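Local coordinates for pheromone response PrgU-like domain-containing protein (Enterococcus faecalis, PDB 2GMQ) that is of unknown molecular function but, as a plasmid-encoded PrgU-like protein of the PUA clan, probably takes part in the response to pheromone, at residues M13-I18 with T63-K68; A74-P79 with I99-N104. All blocks are in the same frame, centred on the assembly; numbering follows the deposited sequence. Where two conformers were deposited one is given.

Interaction 1 (M13-I18 with T63-K68); sequences MKEIAI and TLNIIK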
# COMPACT_ATOMS: atom_id res chain seq x y z
N MSE A 13 -25.39 -22.11 -10.42
CA MSE A 13 -24.56 -21.04 -9.85
C MSE A 13 -23.36 -21.55 -8.96
O MSE A 13 -23.45 -22.54 -8.24
CB MSE A 13 -25.48 -20.02 -9.10
CG MSE A 13 -26.54 -19.27 -10.02
SE MSE A 13 -28.54 -18.85 -9.47
CE MSE A 13 -29.18 -20.71 -9.14
N LYS A 14 -22.21 -20.90 -9.08
CA LYS A 14 -21.11 -21.09 -8.12
C LYS A 14 -20.46 -19.71 -7.96
O LYS A 14 -20.12 -19.10 -8.94
CB LYS A 14 -20.08 -22.09 -8.61
CG LYS A 14 -19.02 -22.38 -7.59
CD LYS A 14 -17.98 -23.33 -8.14
CE LYS A 14 -17.14 -23.96 -7.03
NZ LYS A 14 -16.39 -22.85 -6.35
N GLU A 15 -20.29 -19.26 -6.71
CA GLU A 15 -19.95 -17.89 -6.37
C GLU A 15 -18.66 -17.94 -5.56
O GLU A 15 -18.47 -18.88 -4.72
CB GLU A 15 -21.07 -17.25 -5.53
CG GLU A 15 -20.77 -15.79 -5.27
CD GLU A 15 -21.92 -15.01 -4.62
OE1 GLU A 15 -23.11 -15.24 -5.03
OE2 GLU A 15 -21.64 -14.10 -3.78
N ILE A 16 -17.74 -17.07 -5.89
CA ILE A 16 -16.54 -17.00 -5.09
C ILE A 16 -16.31 -15.52 -4.74
O ILE A 16 -16.50 -14.65 -5.64
CB ILE A 16 -15.31 -17.60 -5.81
CG1 ILE A 16 -14.09 -17.45 -4.86
CG2 ILE A 16 -14.94 -16.76 -7.05
CD1 ILE A 16 -12.82 -18.28 -5.24
N ALA A 17 -15.97 -15.24 -3.46
CA ALA A 17 -15.70 -13.88 -3.05
C ALA A 17 -14.18 -13.67 -3.25
O ALA A 17 -13.37 -14.56 -2.89
CB ALA A 17 -16.06 -13.66 -1.60
N ILE A 18 -13.80 -12.53 -3.83
CA ILE A 18 -12.39 -12.14 -3.83
C ILE A 18 -12.26 -10.70 -3.41
O ILE A 18 -13.05 -9.82 -3.89
CB ILE A 18 -11.82 -12.37 -5.25
CG1 ILE A 18 -12.10 -13.76 -5.80
CG2 ILE A 18 -10.33 -11.97 -5.31
CD1 ILE A 18 -11.49 -14.07 -7.15
N THR A 63 -20.25 -16.21 -10.58
CA THR A 63 -20.35 -14.95 -9.89
C THR A 63 -19.11 -14.69 -9.02
O THR A 63 -18.64 -15.60 -8.28
CB THR A 63 -21.56 -15.05 -8.91
OG1 THR A 63 -22.71 -15.38 -9.69
CG2 THR A 63 -21.78 -13.68 -8.24
N LEU A 64 -18.57 -13.48 -9.15
CA LEU A 64 -17.50 -13.03 -8.23
C LEU A 64 -18.14 -12.03 -7.28
O LEU A 64 -18.84 -11.08 -7.74
CB LEU A 64 -16.38 -12.29 -8.94
CG LEU A 64 -15.63 -12.98 -10.05
CD1 LEU A 64 -14.45 -12.12 -10.50
CD2 LEU A 64 -15.20 -14.44 -9.70
N ASN A 65 -17.93 -12.27 -5.98
CA ASN A 65 -18.38 -11.31 -4.95
C ASN A 65 -17.17 -10.44 -4.54
O ASN A 65 -16.29 -10.90 -3.77
CB ASN A 65 -18.96 -12.09 -3.79
CG ASN A 65 -19.65 -11.23 -2.77
OD1 ASN A 65 -19.93 -10.04 -3.00
ND2 ASN A 65 -19.96 -11.84 -1.61
N ILE A 66 -17.10 -9.21 -5.06
CA ILE A 66 -15.96 -8.35 -4.81
C ILE A 66 -16.08 -7.70 -3.45
O ILE A 66 -17.11 -7.11 -3.12
CB ILE A 66 -15.71 -7.28 -5.99
CG1 ILE A 66 -15.40 -8.14 -7.25
CG2 ILE A 66 -14.60 -6.37 -5.60
CD1 ILE A 66 -15.29 -7.38 -8.53
N ILE A 67 -15.04 -7.88 -2.64
CA ILE A 67 -15.06 -7.40 -1.25
C ILE A 67 -14.08 -6.25 -1.02
O ILE A 67 -12.88 -6.37 -1.38
CB ILE A 67 -14.51 -8.60 -0.26
CG1 ILE A 67 -15.23 -9.96 -0.49
CG2 ILE A 67 -14.62 -8.11 1.20
CD1 ILE A 67 -16.83 -9.67 -0.41
N LYS A 68 -14.51 -5.18 -0.32
CA LYS A 68 -13.61 -4.06 -0.04
C LYS A 68 -14.27 -3.08 0.89
O LYS A 68 -15.47 -2.78 0.73
CB LYS A 68 -13.26 -3.33 -1.31
CG LYS A 68 -12.48 -2.05 -1.07
CD LYS A 68 -11.96 -1.57 -2.37
CE LYS A 68 -11.15 -0.26 -2.09
NZ LYS A 68 -10.51 0.15 -3.33
O HOH W 1 -20.00 -14.65 -1.82

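Interaction 2 (A74-P79 with I99-N104); sequences ALEVYP and IKTPIN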
# COMPACT_ATOMS: atom_id res chain seq x y z
N ALA A 74 -21.74 -8.33 -5.84
CA ALA A 74 -21.71 -9.54 -6.69
C ALA A 74 -21.82 -9.21 -8.17
O ALA A 74 -22.77 -8.44 -8.59
CB ALA A 74 -22.94 -10.50 -6.28
N LEU A 75 -20.97 -9.83 -8.99
CA LEU A 75 -20.93 -9.56 -10.44
C LEU A 75 -20.91 -10.90 -11.14
O LEU A 75 -20.12 -11.76 -10.77
CB LEU A 75 -19.65 -8.75 -10.85
CG LEU A 75 -19.64 -7.32 -10.27
CD1 LEU A 75 -18.20 -6.75 -10.63
CD2 LEU A 75 -20.73 -6.36 -10.72
N GLU A 76 -21.83 -11.10 -12.09
CA GLU A 76 -21.79 -12.33 -12.88
C GLU A 76 -20.64 -12.22 -13.87
O GLU A 76 -20.34 -11.10 -14.37
CB GLU A 76 -23.08 -12.55 -13.66
CG GLU A 76 -24.36 -12.46 -12.83
CD GLU A 76 -25.54 -12.84 -13.66
OE1 GLU A 76 -25.90 -12.03 -14.53
OE2 GLU A 76 -26.07 -13.96 -13.48
N VAL A 77 -20.02 -13.36 -14.14
CA VAL A 77 -18.99 -13.51 -15.16
C VAL A 77 -19.54 -14.33 -16.33
O VAL A 77 -20.64 -14.89 -16.23
CB VAL A 77 -17.71 -14.19 -14.57
CG1 VAL A 77 -17.23 -13.36 -13.32
CG2 VAL A 77 -18.01 -15.69 -14.21
N TYR A 78 -18.78 -14.40 -17.43
CA TYR A 78 -19.06 -15.24 -18.54
C TYR A 78 -18.23 -16.49 -18.29
O TYR A 78 -17.02 -16.44 -18.51
CB TYR A 78 -18.60 -14.57 -19.85
CG TYR A 78 -19.34 -13.34 -20.26
CD1 TYR A 78 -20.67 -13.42 -20.72
CD2 TYR A 78 -18.71 -12.08 -20.26
CE1 TYR A 78 -21.39 -12.24 -21.16
CE2 TYR A 78 -19.44 -10.90 -20.71
CZ TYR A 78 -20.74 -11.01 -21.15
OH TYR A 78 -21.39 -9.88 -21.58
N PRO A 79 -18.82 -17.56 -17.70
CA PRO A 79 -17.95 -18.68 -17.29
C PRO A 79 -17.12 -19.27 -18.42
O PRO A 79 -16.04 -19.79 -18.17
CB PRO A 79 -18.92 -19.75 -16.72
CG PRO A 79 -20.20 -19.11 -16.60
CD PRO A 79 -20.18 -17.70 -17.16
N ILE A 99 -16.19 -9.96 -17.10
CA ILE A 99 -17.37 -9.55 -16.33
C ILE A 99 -18.60 -9.43 -17.23
O ILE A 99 -18.58 -8.64 -18.18
CB ILE A 99 -17.09 -8.26 -15.58
CG1 ILE A 99 -15.91 -8.39 -14.58
CG2 ILE A 99 -18.30 -7.86 -14.74
CD1 ILE A 99 -15.99 -9.65 -13.76
N LYS A 100 -19.69 -10.10 -16.82
CA LYS A 100 -20.99 -10.02 -17.52
C LYS A 100 -21.94 -8.93 -16.97
O LYS A 100 -22.60 -8.18 -17.76
CB LYS A 100 -21.66 -11.41 -17.40
CG LYS A 100 -23.14 -11.41 -17.98
CD LYS A 100 -23.63 -12.76 -18.27
CE LYS A 100 -23.76 -13.60 -17.04
NZ LYS A 100 -24.41 -14.95 -17.35
N THR A 101 -22.08 -8.90 -15.65
CA THR A 101 -22.92 -7.79 -15.06
C THR A 101 -22.35 -6.43 -15.48
O THR A 101 -21.18 -6.08 -15.18
CB THR A 101 -22.92 -7.90 -13.59
OG1 THR A 101 -23.46 -9.18 -13.24
CG2 THR A 101 -23.68 -6.65 -12.97
N PRO A 102 -23.15 -5.58 -16.16
CA PRO A 102 -22.61 -4.24 -16.50
C PRO A 102 -22.39 -3.38 -15.27
O PRO A 102 -23.29 -3.25 -14.39
CB PRO A 102 -23.70 -3.65 -17.46
CG PRO A 102 -24.43 -4.86 -17.90
CD PRO A 102 -24.51 -5.76 -16.71
N ILE A 103 -21.17 -2.87 -15.14
CA ILE A 103 -20.88 -1.93 -14.08
C ILE A 103 -19.82 -0.96 -14.54
O ILE A 103 -18.81 -1.41 -15.12
CB ILE A 103 -20.48 -2.57 -12.76
CG1 ILE A 103 -20.39 -1.43 -11.71
CG2 ILE A 103 -19.20 -3.40 -12.93
CD1 ILE A 103 -20.44 -1.76 -10.32
N ASN A 104 -20.01 0.33 -14.23
CA ASN A 104 -19.02 1.32 -14.68
C ASN A 104 -18.13 1.83 -13.56
O ASN A 104 -18.48 1.65 -12.37
CB ASN A 104 -19.65 2.47 -15.52
CG ASN A 104 -19.97 2.05 -17.01
OD1 ASN A 104 -19.83 2.88 -17.95
ND2 ASN A 104 -20.55 0.83 -17.18
O HOH W 2 -22.82 -16.01 -15.23

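Interaction 1 (M13-I18 with T63-K68)
Glu15 to Ile18 runs beside Thr63 to Ile66 as a parallel strand pair, the two short axes approaching to 4.4 Å at 24°. The backbone ladder starts with a weak bond from Thr63 N to Lys14 O; Ile16 then bonds through both its N and O to the same strand, N to Thr63 O at 2.9 Å and O to Asn65 N at 2.8 Å. Ile18 repeats the pattern with Asn65 O and Ile67 N. Glu15, Ala17, Thr63 and Asn65 share one face of the sheet. The extended Glu15 chain crosses Thr63, its CG 3.8 Å from Thr63 CG2, the methyl that threonine offers beside its hydroxyl. The planes of the Glu15 carboxylate and the Asn65 amide are 90° apart, and a water joins them, donating to Glu15 OE2 at 2.6 Å and accepting from Asn65 ND2 at 2.8 Å. This pairing makes 15-19 the outermost strand, within this chain, of a mixed three-stranded sheet, next to the hairpin of 63-68 and 71-76. Small Ala17 lets Ile67 CG1 come within 4.0 Å of its CB; Tyr49 of a second subunit packs on Ala17, and Asn50 OD1 of that subunit accepts a hydrogen bond from Ala17 N. On the other face Ile16 and Leu64 lie side by side: chi1 of 179° sets Ile16 CG2 between backbone N and carbonyl carbon, touching CD2 of one of two Leu64 conformers at 3.5 Å.

Interaction 2 (A74-P79 with I99-N104)
Lys100 leaves its backbone with CG opposite N (chi1 173°), which carries CG and CD past Tyr78 CE1, and the bend at chi3 (65°) then turns CE toward Glu76 CB and Val77 O. The motif is a single beta bridge, Val77 with Ile99, where the chain leaving strand 71-76 meets the loop that follows strand 94-98. Glu76 O takes two backbone donors from the same face of its carbonyl plane, Lys100 N at 2.7 Å and Thr101 N at 3.1 Å. Thr101 adds a side-chain grip: its hydroxyl oxygen OG1 accepts from Glu76 N at 2.8 Å, while its methyl CG2 rests 3.7 Å from Leu75 CD2. Threonine thus serves a polar and an apolar neighbour at once. Leu75 CD2 also meets Ile103 CG2, and Val77 CG1 meets Ile99 CD1, branched aliphatic chains suited to this buried side, where Leu34 of strand 34-39 touches Leu75, Ile99 and Ile103. Toward the surface, Lys100 CB sits over the Tyr78 face in a CH-pi contact, and Lys81 makes a cation-pi contact with the same ring. Lys100 NZ donates to a water, 2.9 Å away, which in turn donates to Val77 O at 2.6 Å.

The centres of interactions 1 and 2 lie about 10 Å apart, and the two come in series along the chain, interaction 1 closing before interaction 2 opens. Strands 63-68 and 71-76, consecutive in sequence and antiparallel neighbours in the three-stranded sheet, connect them: Leu64 O probably accepts a hydrogen bond from Leu75 N, and Ile66 CD1 packs on Leu75 CD1. Interaction 1 adds the first strand to one side of this hairpin. Interaction 2 ties the end of its other strand to the loop between strand 94-98, part of the separate four-stranded antiparallel sheet, and helix 105-112. Together they link the first strand, the hairpin and the loop before the last helix, joining the two sheets of the chain.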